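Local coordinates for protein possible glutathione S-transferase (Rhodopseudomonas palustris, PDB 3M8N) that probably transfers glutathione to electrophilic substrates, as a member of the glutathione S-transferase superfamily, at residues Phe153-Gly156 against Gln157-Ala161; Pro183-Asn186 against Ala187-Arg191. All blocks are in the same frame, centred on the assembly; numbering follows the deposited sequence.

Contact 1: residues Phe153-Gly156 against Gln157-Ala161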
loop_
_atom_site.group_PDB
_atom_site.type_symbol
_atom_site.label_atom_id
_atom_site.label_comp_id
_atom_site.label_asym_id
_atom_site.label_seq_id
_atom_site.Cartn_x
_atom_site.Cartn_y
_atom_site.Cartn_z
ATOM N N PHE A 153 -9.534 -3.823 12.555
ATOM C CA PHE A 153 -8.554 -4.579 11.776
ATOM C C PHE A 153 -7.234 -4.837 12.473
ATOM O O PHE A 153 -6.671 -5.895 12.315
ATOM C CB PHE A 153 -8.384 -4.030 10.353
ATOM C CG PHE A 153 -9.498 -4.415 9.450
ATOM C CD1 PHE A 153 -9.479 -5.635 8.791
ATOM C CD2 PHE A 153 -10.592 -3.614 9.311
ATOM C CE1 PHE A 153 -10.531 -6.023 8.013
ATOM C CE2 PHE A 153 -11.609 -3.991 8.552
ATOM C CZ PHE A 153 -11.596 -5.190 7.898
ATOM N N ALA A 154 -6.739 -3.913 13.278
ATOM C CA ALA A 154 -5.451 -4.152 13.940
ATOM C C ALA A 154 -5.521 -3.754 15.390
ATOM O O ALA A 154 -6.183 -2.759 15.692
ATOM C CB ALA A 154 -4.319 -3.325 13.210
ATOM N N ALA A 155 -4.818 -4.495 16.270
ATOM C CA ALA A 155 -4.535 -4.038 17.638
ATOM C C ALA A 155 -5.768 -3.878 18.569
ATOM O O ALA A 155 -5.711 -3.193 19.607
ATOM C CB ALA A 155 -3.777 -2.702 17.584
ATOM N N GLY A 156 -6.888 -4.452 18.153
ATOM C CA GLY A 156 -8.126 -4.341 18.885
ATOM C C GLY A 156 -8.700 -2.974 19.067
ATOM O O GLY A 156 -9.500 -2.784 19.959
ATOM N N GLN A 157 -8.367 -2.017 18.231
ATOM C CA GLN A 157 -8.803 -0.655 18.471
ATOM C C GLN A 157 -8.821 -0.017 17.150
ATOM O O GLN A 157 -8.308 -0.611 16.200
ATOM C CB GLN A 157 -7.815 0.100 19.357
ATOM C CG GLN A 157 -6.395 0.177 18.732
ATOM C CD GLN A 157 -5.503 1.269 19.306
ATOM O OE1 GLN A 157 -5.033 1.129 20.417
ATOM N NE2 GLN A 157 -5.224 2.348 18.510
ATOM N N LEU A 158 -9.457 1.147 17.085
ATOM C CA LEU A 158 -9.465 1.986 15.891
ATOM C C LEU A 158 -8.032 2.499 15.582
ATOM O O LEU A 158 -7.370 3.095 16.449
ATOM C CB LEU A 158 -10.418 3.150 16.040
ATOM C CG LEU A 158 -10.610 3.994 14.795
ATOM C CD1 LEU A 158 -11.507 3.315 13.905
ATOM C CD2 LEU A 158 -11.263 5.251 15.107
ATOM N N THR A 159 -7.567 2.234 14.358
ATOM C CA THR A 159 -6.256 2.633 13.897
ATOM C C THR A 159 -6.473 3.196 12.486
ATOM O O THR A 159 -7.616 3.230 11.988
ATOM C CB THR A 159 -5.203 1.512 13.918
ATOM O OG1 THR A 159 -5.417 0.595 12.876
ATOM C CG2 THR A 159 -5.210 0.746 15.160
ATOM N N ILE A 160 -5.398 3.670 11.865
ATOM C CA ILE A 160 -5.444 4.147 10.486
ATOM C C ILE A 160 -5.764 3.056 9.469
ATOM O O ILE A 160 -6.221 3.352 8.397
ATOM C CB ILE A 160 -4.122 4.941 10.036
ATOM C CG1 ILE A 160 -2.890 4.204 10.504
ATOM C CG2 ILE A 160 -4.168 6.333 10.489
ATOM C CD1 ILE A 160 -1.644 4.571 9.714
ATOM N N ALA A 161 -5.527 1.798 9.798
ATOM C CA ALA A 161 -5.959 0.683 8.956
ATOM C C ALA A 161 -7.444 0.662 8.713
ATOM O O ALA A 161 -7.834 0.355 7.613
ATOM C CB ALA A 161 -5.562 -0.636 9.517
#

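Contact 2: residues Pro183-Asn186 against Ala187-Arg191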
loop_
_atom_site.group_PDB
_atom_site.type_symbol
_atom_site.label_atom_id
_atom_site.label_comp_id
_atom_site.label_asym_id
_atom_site.label_seq_id
_atom_site.Cartn_x
_atom_site.Cartn_y
_atom_site.Cartn_z
ATOM N N PRO A 183 -22.387 -9.101 7.024
ATOM C CA PRO A 183 -22.834 -8.448 8.269
ATOM C C PRO A 183 -21.698 -7.940 9.166
ATOM O O PRO A 183 -21.835 -6.871 9.723
ATOM C CB PRO A 183 -23.622 -9.564 8.988
ATOM C CG PRO A 183 -23.141 -10.846 8.352
ATOM C CD PRO A 183 -22.797 -10.523 6.970
ATOM N N ALA A 184 -20.615 -8.713 9.311
ATOM C CA ALA A 184 -19.444 -8.312 10.093
ATOM C C ALA A 184 -18.828 -7.086 9.477
ATOM O O ALA A 184 -18.461 -6.164 10.192
ATOM C CB ALA A 184 -18.443 -9.420 10.153
ATOM N N VAL A 185 -18.808 -7.025 8.156
ATOM C CA VAL A 185 -18.322 -5.842 7.473
ATOM C C VAL A 185 -19.192 -4.691 7.775
ATOM O O VAL A 185 -18.721 -3.624 8.035
ATOM C CB VAL A 185 -18.114 -6.031 5.916
ATOM C CG1 VAL A 185 -17.858 -4.704 5.221
ATOM C CG2 VAL A 185 -16.939 -6.940 5.655
ATOM N N ASN A 186 -20.484 -4.905 7.720
ATOM C CA ASN A 186 -21.385 -3.812 7.871
ATOM C C ASN A 186 -21.426 -3.275 9.302
ATOM O O ASN A 186 -21.641 -2.095 9.525
ATOM C CB ASN A 186 -22.771 -4.284 7.443
ATOM C CG ASN A 186 -22.926 -4.483 5.897
ATOM O OD1 ASN A 186 -23.313 -5.575 5.451
ATOM N ND2 ASN A 186 -22.701 -3.418 5.106
ATOM N N ALA A 187 -21.212 -4.148 10.275
ATOM C CA ALA A 187 -21.166 -3.749 11.688
ATOM C C ALA A 187 -19.938 -2.894 11.936
ATOM O O ALA A 187 -19.989 -1.898 12.661
ATOM C CB ALA A 187 -21.148 -4.999 12.626
ATOM N N TRP A 188 -18.839 -3.301 11.296
ATOM C CA TRP A 188 -17.571 -2.540 11.276
ATOM C C TRP A 188 -17.714 -1.107 10.692
ATOM O O TRP A 188 -17.303 -0.115 11.304
ATOM C CB TRP A 188 -16.460 -3.367 10.583
ATOM C CG TRP A 188 -15.223 -2.577 10.357
ATOM C CD1 TRP A 188 -14.274 -2.282 11.262
ATOM C CD2 TRP A 188 -14.842 -1.939 9.152
ATOM N NE1 TRP A 188 -13.290 -1.513 10.701
ATOM C CE2 TRP A 188 -13.614 -1.292 9.394
ATOM C CE3 TRP A 188 -15.409 -1.866 7.883
ATOM C CZ2 TRP A 188 -12.943 -0.569 8.416
ATOM C CZ3 TRP A 188 -14.734 -1.177 6.910
ATOM C CH2 TRP A 188 -13.507 -0.523 7.195
ATOM N N LEU A 189 -18.386 -0.982 9.558
ATOM C CA LEU A 189 -18.661 0.338 8.985
ATOM C C LEU A 189 -19.383 1.212 9.928
ATOM O O LEU A 189 -19.032 2.373 10.047
ATOM C CB LEU A 189 -19.460 0.241 7.670
ATOM C CG LEU A 189 -18.838 -0.509 6.494
ATOM C CD1 LEU A 189 -19.907 -0.972 5.504
ATOM C CD2 LEU A 189 -17.812 0.390 5.847
ATOM N N ARG A 190 -20.409 0.670 10.588
ATOM C CA ARG A 190 -21.172 1.437 11.574
ATOM C C ARG A 190 -20.309 1.761 12.748
ATOM O O ARG A 190 -20.424 2.828 13.268
ATOM C CB ARG A 190 -22.488 0.739 12.021
ATOM C CG ARG A 190 -23.655 0.816 10.950
ATOM C CD ARG A 190 -25.072 0.170 11.346
ATOM N NE ARG A 190 -24.952 -1.268 11.650
ATOM C CZ ARG A 190 -25.133 -2.283 10.787
ATOM N NH1 ARG A 190 -25.505 -2.065 9.520
ATOM N NH2 ARG A 190 -24.931 -3.520 11.201
ATOM N N ARG A 191 -19.421 0.866 13.172
ATOM C CA ARG A 191 -18.548 1.161 14.304
ATOM C C ARG A 191 -17.630 2.344 14.012
ATOM O O ARG A 191 -17.455 3.253 14.828
ATOM C CB ARG A 191 -17.751 -0.077 14.554
ATOM C CG ARG A 191 -17.172 -0.202 15.867
ATOM C CD ARG A 191 -16.452 -1.558 15.990
ATOM N NE ARG A 191 -17.397 -2.652 16.087
ATOM C CZ ARG A 191 -17.584 -3.650 15.221
ATOM N NH1 ARG A 191 -16.865 -3.806 14.131
ATOM N NH2 ARG A 191 -18.546 -4.532 15.477
HETATM O O HOH W 1 -24.439 -6.644 10.677
HETATM O O HOH W 2 -17.561 -6.337 12.843
#

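Contact 1: residues Phe153-Gly156 against Gln157-Ala161
A154 and Q157 are the ends of a type I' turn with A155 and G156 at its corners, both at positive phi, and the chain then runs into the helix that starts at I160. The turn is closed by a weak but nearly straight bond, Q157 N to A154 O at 3.4 Å (172° at the hydrogen). The Q157 side chain leaves with CG between its own backbone N and carbonyl carbon (chi1 60°), which lays CG alongside the corner, 3.5 Å from A155 O and beside A155 CB. From there the chain extends, and NE2 donates to L158 O at 3.1 Å, approaching 43° out of the carbonyl plane; it also makes a weak bond to S81 O. With an alanine here the amide is gone, and L158 O would probably lose this donor while the methyl of A155 lost the covering CG. T159 turns its two branches to different tasks. CG2 packs 3.7 Å from A154 O, whereas OG1 accepts weakly from A161 N at 3.3 Å, near the methyl of A154. The A161 methyl in turn meets F153 CB at 4.5 Å. D162 binds T159 N through OD2 and F153 N through OD1. The D162 half of a capping box is thus made and the T159 half is weak, consistent with the N-capping box known in glutathione S-transferase C-terminal domains.

Contact 2: residues Pro183-Asn186 against Ala187-Arg191
P183 O is held twice, by A187 N at 2.8 Å in the first i to i+4 bond of the segment and by water 1. That water also reaches R190 NH2, though weakly, and lies at the guanidinium edge. A184 O is likewise shared: W188 N donates to it at 3.1 Å and water 2 at 2.8 Å. Water 2 then accepts from R191 NH1 at 2.9 Å, tying that side chain back to a carbonyl two turns earlier. V185 O accepts from L189 N at 3.1 Å; carbon also lies around it, with L189 CG nearby and the W188 ring presenting its edge, CE3 first. N186 O receives R190 N at 3.2 Å. The bend of the R190 chain (chi3 -59°) folds its guanidinium over this same oxygen, 3.7 Å from the plane centre. On the buried side V185 CG1 packs against L189 CD1, while the indole NE1 of W188 is bound by D162. E144 accepts from A184 N and V185 N with its two carboxylate oxygens. Water and arginine thus supplement the helix bonds at the solvent side, D162 satisfies the buried indole, and E144, at the N-terminal end, probably also balances the positive end of the helix dipole.

In the fold
Contact 1 leads into helix 160-169 and contact 2 lies within the next helix, 183-193, their centres about 14 Å apart. Contact 1 is the more buried, turning A154 and T159 inward onto A93 of helix 87-117 with G156 at the exposed corner; contact 2 keeps V185, W188 and L189 inside and carries P183 and R190, with its water, on the surface. They meet where the F153 and W188 rings pack edge-to-face, F153 CE2 lying 3.5 Å from W188 CE2. D162 joins them as well, since its OD1 serves both F153 N and the W188 indole. Contact 1 is a turn and cap closed in part by weak bonds; contact 2 is regular helix with i to i+4 bonds.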